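Local coordinates for protein response regulator aspartate phosphatase H (Bacillus subtilis, PDB 3Q15) that dephosphorylates the sporulation phosphotransferase Spo0F and also acts on the response regulator ComA, helping to separate competence from sporulation in time, at residues A[157-171]-A[181-195]. Residues are numbered along the deposited sequence; the frame is centred on the assembly and turned at random.
Sequences THVSMYHILQALDIY and TIQSLFVIAGNYDDF
Thr181 and Ser184 receive Leu168 near the beginning of segment 181-195: Leu168 CD1 lies 3.7 Å from Ser184 CB, and its other branch, CD2, presses at 3.5 Å on Ile188 CD1, tighter than usual carbon contact. Val187 meets Ile164 CG1, a branch held anti to the backbone N, while Ile164 CG2 faces Ile188 CG1. Ile188 returns the interlock, a knob among Met161, Ile164, Leu165 and Leu168. Asn191 fills the next hole; its ND2 donates to Ser160 OG (3.1 Å, N-H...O 145°), the acceptor tilted from the amide plane of Asn191, and Ser160 OG also bonds Ala148 O. With an alanine here, Ser160 OG would probably lose its amide donor and a gap would open beside Thr157 and Met161. Over the Tyr192 ring, Met161 CE sits 3.9 Å from the centroid, 9° off the normal, a CH-pi contact with SD farther above the same face. Thr157 OG1 donates to Asp194 OD2 on its anti side (2.9 Å). Phe195 stacks offset on His158, centroids 4.7 Å apart; Tyr376 of the second subunit bonds His158 ND1. The helices run antiparallel at 155°, axes 9.5 Å apart, joining predicted TPR 2 to TPR 3; helix 137-153 touches Ser184 and Asn191, whereas helices 198-214 and 218-235 pack against Phe186.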
loop_
_atom_site.group_PDB
_atom_site.type_symbol
_atom_site.label_atom_id
_atom_site.label_comp_id
_atom_site.label_asym_id
_atom_site.label_seq_id
_atom_site.Cartn_x
_atom_site.Cartn_y
_atom_site.Cartn_z
ATOM N N THR A 157 5.644 3.524 2.826
ATOM C CA THR A 157 6.842 3.800 2.047
ATOM C C THR A 157 7.153 2.739 0.990
ATOM O O THR A 157 7.681 3.064 -0.073
ATOM C CB THR A 157 8.060 4.005 2.979
ATOM O OG1 THR A 157 7.717 4.932 4.019
ATOM C CG2 THR A 157 9.268 4.532 2.198
ATOM N N HIS A 158 6.834 1.478 1.275
ATOM C CA HIS A 158 7.039 0.404 0.298
ATOM C C HIS A 158 6.121 0.582 -0.902
ATOM O O HIS A 158 6.538 0.431 -2.054
ATOM C CB HIS A 158 6.790 -0.967 0.923
ATOM C CG HIS A 158 7.854 -1.394 1.881
ATOM N ND1 HIS A 158 9.195 -1.321 1.581
ATOM C CD2 HIS A 158 7.776 -1.902 3.136
ATOM C CE1 HIS A 158 9.901 -1.762 2.608
ATOM N NE2 HIS A 158 9.062 -2.121 3.564
ATOM N N VAL A 159 4.862 0.895 -0.620
ATOM C CA VAL A 159 3.873 1.114 -1.664
ATOM C C VAL A 159 4.226 2.368 -2.445
ATOM O O VAL A 159 4.045 2.426 -3.657
ATOM C CB VAL A 159 2.456 1.254 -1.073
ATOM C CG1 VAL A 159 1.443 1.524 -2.179
ATOM C CG2 VAL A 159 2.089 -0.003 -0.303
ATOM N N SER A 160 4.740 3.370 -1.742
ATOM C CA SER A 160 5.182 4.595 -2.387
ATOM C C SER A 160 6.282 4.287 -3.394
ATOM O O SER A 160 6.267 4.786 -4.519
ATOM C CB SER A 160 5.699 5.584 -1.345
ATOM O OG SER A 160 6.136 6.787 -1.954
ATOM N N MET A 161 7.241 3.465 -2.974
ATOM C CA MET A 161 8.362 3.098 -3.825
ATOM C C MET A 161 7.871 2.347 -5.058
ATOM O O MET A 161 8.312 2.610 -6.176
ATOM C CB MET A 161 9.375 2.245 -3.056
ATOM C CG MET A 161 10.697 2.080 -3.790
ATOM S SD MET A 161 11.659 3.605 -3.805
ATOM C CE MET A 161 12.472 3.519 -2.214
ATOM N N TYR A 162 6.948 1.416 -4.849
ATOM C CA TYR A 162 6.352 0.679 -5.954
ATOM C C TYR A 162 5.835 1.641 -7.010
ATOM O O TYR A 162 6.204 1.549 -8.178
ATOM C CB TYR A 162 5.215 -0.207 -5.453
ATOM C CG TYR A 162 4.328 -0.743 -6.553
ATOM C CD1 TYR A 162 4.685 -1.875 -7.274
ATOM C CD2 TYR A 162 3.132 -0.117 -6.867
ATOM C CE1 TYR A 162 3.872 -2.367 -8.281
ATOM C CE2 TYR A 162 2.315 -0.601 -7.866
ATOM C CZ TYR A 162 2.690 -1.727 -8.570
ATOM O OH TYR A 162 1.879 -2.214 -9.571
ATOM N N HIS A 163 4.994 2.580 -6.589
ATOM C CA HIS A 163 4.395 3.528 -7.522
ATOM C C HIS A 163 5.396 4.489 -8.152
ATOM O O HIS A 163 5.339 4.741 -9.352
ATOM C CB HIS A 163 3.261 4.304 -6.853
ATOM C CG HIS A 163 1.994 3.520 -6.742
ATOM N ND1 HIS A 163 1.165 3.287 -7.818
ATOM C CD2 HIS A 163 1.420 2.896 -5.684
ATOM C CE1 HIS A 163 0.134 2.558 -7.429
ATOM N NE2 HIS A 163 0.265 2.310 -6.137
ATOM N N ILE A 164 6.307 5.029 -7.350
ATOM C CA ILE A 164 7.247 6.014 -7.870
ATOM C C ILE A 164 8.205 5.395 -8.887
ATOM O O ILE A 164 8.688 6.076 -9.794
ATOM C CB ILE A 164 8.050 6.704 -6.744
ATOM C CG1 ILE A 164 8.658 8.009 -7.254
ATOM C CG2 ILE A 164 9.132 5.774 -6.194
ATOM C CD1 ILE A 164 7.640 8.978 -7.804
ATOM N N LEU A 165 8.476 4.103 -8.738
ATOM C CA LEU A 165 9.338 3.409 -9.685
ATOM C C LEU A 165 8.649 3.216 -11.033
ATOM O O LEU A 165 9.311 3.108 -12.066
ATOM C CB LEU A 165 9.808 2.065 -9.122
ATOM C CG LEU A 165 10.839 2.109 -7.987
ATOM C CD1 LEU A 165 11.145 0.700 -7.501
ATOM C CD2 LEU A 165 12.115 2.811 -8.437
ATOM N N GLN A 166 7.319 3.175 -11.025
ATOM C CA GLN A 166 6.565 3.085 -12.275
ATOM C C GLN A 166 6.529 4.439 -12.972
ATOM O O GLN A 166 6.587 4.518 -14.199
ATOM C CB GLN A 166 5.142 2.589 -12.026
ATOM C CG GLN A 166 5.066 1.169 -11.505
ATOM C CD GLN A 166 3.653 0.629 -11.505
ATOM O OE1 GLN A 166 3.020 0.522 -10.456
ATOM N NE2 GLN A 166 3.148 0.283 -12.685
ATOM N N ALA A 167 6.433 5.502 -12.181
ATOM C CA ALA A 167 6.468 6.853 -12.721
ATOM C C ALA A 167 7.815 7.134 -13.382
ATOM O O ALA A 167 7.874 7.527 -14.550
ATOM C CB ALA A 167 6.189 7.869 -11.629
ATOM N N LEU A 168 8.891 6.915 -12.632
ATOM C CA LEU A 168 10.247 7.182 -13.115
ATOM C C LEU A 168 10.578 6.421 -14.398
ATOM O O LEU A 168 11.280 6.933 -15.271
ATOM C CB LEU A 168 11.280 6.856 -12.033
ATOM C CG LEU A 168 12.735 7.185 -12.380
ATOM C CD1 LEU A 168 12.921 8.688 -12.545
ATOM C CD2 LEU A 168 13.675 6.638 -11.321
ATOM N N ASP A 169 10.076 5.194 -14.501
ATOM C CA ASP A 169 10.290 4.380 -15.689
ATOM C C ASP A 169 9.777 5.096 -16.928
ATOM O O ASP A 169 10.494 5.231 -17.919
ATOM C CB ASP A 169 9.589 3.029 -15.551
ATOM C CG ASP A 169 10.529 1.927 -15.115
ATOM O OD1 ASP A 169 11.567 2.240 -14.497
ATOM O OD2 ASP A 169 10.231 0.745 -15.392
ATOM N N ILE A 170 8.529 5.550 -16.861
ATOM C CA ILE A 170 7.893 6.235 -17.978
ATOM C C ILE A 170 8.567 7.570 -18.271
ATOM O O ILE A 170 8.735 7.951 -19.429
ATOM C CB ILE A 170 6.398 6.473 -17.709
ATOM C CG1 ILE A 170 5.701 5.150 -17.401
ATOM C CG2 ILE A 170 5.752 7.161 -18.898
ATOM C CD1 ILE A 170 4.222 5.285 -17.160
ATOM N N TYR A 171 8.952 8.276 -17.215
ATOM C CA TYR A 171 9.589 9.578 -17.358
ATOM C C TYR A 171 10.934 9.484 -18.071
ATOM O O TYR A 171 11.279 10.345 -18.881
ATOM C CB TYR A 171 9.761 10.238 -15.990
ATOM C CG TYR A 171 8.473 10.775 -15.410
ATOM C CD1 TYR A 171 7.554 11.438 -16.210
ATOM C CD2 TYR A 171 8.177 10.615 -14.063
ATOM C CE1 TYR A 171 6.375 11.932 -15.685
ATOM C CE2 TYR A 171 7.001 11.104 -13.530
ATOM C CZ TYR A 171 6.102 11.761 -14.344
ATOM O OH TYR A 171 4.926 12.250 -13.812
ATOM N N THR A 181 11.543 13.818 -13.503
ATOM C CA THR A 181 12.569 12.812 -13.250
ATOM C C THR A 181 13.337 13.160 -11.988
ATOM O O THR A 181 13.604 12.301 -11.154
ATOM C CB THR A 181 13.554 12.712 -14.440
ATOM O OG1 THR A 181 12.845 12.292 -15.611
ATOM C CG2 THR A 181 14.661 11.712 -14.148
ATOM N N ILE A 182 13.687 14.434 -11.853
ATOM C CA ILE A 182 14.383 14.913 -10.669
ATOM C C ILE A 182 13.499 14.762 -9.438
ATOM O O ILE A 182 13.941 14.254 -8.405
ATOM C CB ILE A 182 14.813 16.377 -10.830
ATOM C CG1 ILE A 182 15.884 16.494 -11.923
ATOM C CG2 ILE A 182 15.327 16.925 -9.511
ATOM C CD1 ILE A 182 16.264 17.911 -12.270
ATOM N N GLN A 183 12.245 15.193 -9.560
ATOM C CA GLN A 183 11.282 15.068 -8.469
ATOM C C GLN A 183 11.088 13.606 -8.087
ATOM O O GLN A 183 10.909 13.284 -6.916
ATOM C CB GLN A 183 9.934 15.688 -8.854
ATOM C CG GLN A 183 9.965 17.194 -9.055
ATOM C CD GLN A 183 8.715 17.719 -9.741
ATOM O OE1 GLN A 183 8.205 17.114 -10.687
ATOM N NE2 GLN A 183 8.211 18.849 -9.261
ATOM N N SER A 184 11.125 12.723 -9.081
ATOM C CA SER A 184 10.969 11.292 -8.831
ATOM C C SER A 184 12.173 10.738 -8.081
ATOM O O SER A 184 12.036 9.865 -7.223
ATOM C CB SER A 184 10.749 10.527 -10.135
ATOM O OG SER A 184 9.504 10.872 -10.718
ATOM N N LEU A 185 13.352 11.255 -8.406
ATOM C CA LEU A 185 14.568 10.861 -7.712
ATOM C C LEU A 185 14.528 11.317 -6.258
ATOM O O LEU A 185 14.925 10.575 -5.358
ATOM C CB LEU A 185 15.802 11.425 -8.427
ATOM C CG LEU A 185 16.043 10.861 -9.832
ATOM C CD1 LEU A 185 17.103 11.658 -10.585
ATOM C CD2 LEU A 185 16.427 9.389 -9.759
ATOM N N PHE A 186 14.050 12.539 -6.032
ATOM C CA PHE A 186 13.878 13.045 -4.670
ATOM C C PHE A 186 12.933 12.158 -3.865
ATOM O O PHE A 186 13.186 11.862 -2.696
ATOM C CB PHE A 186 13.368 14.491 -4.672
ATOM C CG PHE A 186 14.391 15.495 -5.125
ATOM C CD1 PHE A 186 15.722 15.133 -5.264
ATOM C CD2 PHE A 186 14.023 16.799 -5.408
ATOM C CE1 PHE A 186 16.669 16.052 -5.683
ATOM C CE2 PHE A 186 14.966 17.724 -5.825
ATOM C CZ PHE A 186 16.292 17.348 -5.963
ATOM N N VAL A 187 11.841 11.735 -4.495
ATOM C CA VAL A 187 10.873 10.873 -3.827
ATOM C C VAL A 187 11.500 9.532 -3.459
ATOM O O VAL A 187 11.314 9.035 -2.349
ATOM C CB VAL A 187 9.620 10.654 -4.685
ATOM C CG1 VAL A 187 8.720 9.603 -4.047
ATOM C CG2 VAL A 187 8.871 11.968 -4.858
ATOM N N ILE A 188 12.259 8.958 -4.385
ATOM C CA ILE A 188 12.939 7.695 -4.129
ATOM C C ILE A 188 13.922 7.825 -2.965
ATOM O O ILE A 188 13.960 6.975 -2.073
ATOM C CB ILE A 188 13.676 7.198 -5.381
ATOM C CG1 ILE A 188 12.679 6.944 -6.512
ATOM C CG2 ILE A 188 14.464 5.936 -5.077
ATOM C CD1 ILE A 188 13.340 6.604 -7.847
ATOM N N ALA A 189 14.716 8.891 -2.978
ATOM C CA ALA A 189 15.645 9.159 -1.886
ATOM C C ALA A 189 14.895 9.328 -0.568
ATOM O O ALA A 189 15.265 8.735 0.444
ATOM C CB ALA A 189 16.467 10.398 -2.185
ATOM N N GLY A 190 13.841 10.141 -0.590
ATOM C CA GLY A 190 13.039 10.389 0.595
ATOM C C GLY A 190 12.509 9.098 1.186
ATOM O O GLY A 190 12.487 8.925 2.407
ATOM N N ASN A 191 12.093 8.183 0.315
ATOM C CA ASN A 191 11.580 6.889 0.750
ATOM C C ASN A 191 12.643 6.059 1.459
ATOM O O ASN A 191 12.395 5.478 2.518
ATOM C CB ASN A 191 10.985 6.113 -0.431
ATOM C CG ASN A 191 9.645 6.671 -0.875
ATOM O OD1 ASN A 191 9.017 7.451 -0.156
ATOM N ND2 ASN A 191 9.196 6.270 -2.061
ATOM N N TYR A 192 13.831 6.005 0.868
ATOM C CA TYR A 192 14.952 5.327 1.502
ATOM C C TYR A 192 15.256 5.924 2.867
ATOM O O TYR A 192 15.557 5.196 3.809
ATOM C CB TYR A 192 16.193 5.376 0.613
ATOM C CG TYR A 192 16.210 4.302 -0.446
ATOM C CD1 TYR A 192 16.149 2.960 -0.093
ATOM C CD2 TYR A 192 16.302 4.623 -1.793
ATOM C CE1 TYR A 192 16.172 1.970 -1.048
ATOM C CE2 TYR A 192 16.325 3.637 -2.761
ATOM C CZ TYR A 192 16.260 2.311 -2.381
ATOM O OH TYR A 192 16.279 1.314 -3.328
ATOM N N ASP A 193 15.172 7.248 2.961
ATOM C CA ASP A 193 15.396 7.946 4.220
ATOM C C ASP A 193 14.471 7.420 5.321
ATOM O O ASP A 193 14.885 7.305 6.474
ATOM C CB ASP A 193 15.215 9.456 4.047
ATOM C CG ASP A 193 16.345 10.097 3.259
ATOM O OD1 ASP A 193 17.384 9.438 3.040
ATOM O OD2 ASP A 193 16.198 11.274 2.868
ATOM N N ASP A 194 13.232 7.087 4.958
ATOM C CA ASP A 194 12.265 6.556 5.920
ATOM C C ASP A 194 12.768 5.288 6.602
ATOM O O ASP A 194 12.387 4.989 7.731
ATOM C CB ASP A 194 10.913 6.281 5.253
ATOM C CG ASP A 194 10.056 7.525 5.125
ATOM O OD1 ASP A 194 10.401 8.560 5.730
ATOM O OD2 ASP A 194 9.024 7.460 4.424
ATOM N N PHE A 195 13.624 4.543 5.911
ATOM C CA PHE A 195 14.185 3.322 6.479
ATOM C C PHE A 195 15.606 3.555 6.978
ATOM O O PHE A 195 16.330 2.605 7.283
ATOM C CB PHE A 195 14.169 2.193 5.448
ATOM C CG PHE A 195 12.796 1.846 4.953
ATOM C CD1 PHE A 195 11.930 1.104 5.740
ATOM C CD2 PHE A 195 12.369 2.262 3.702
ATOM C CE1 PHE A 195 10.659 0.782 5.291
ATOM C CE2 PHE A 195 11.104 1.943 3.251
ATOM C CZ PHE A 195 10.247 1.204 4.047
#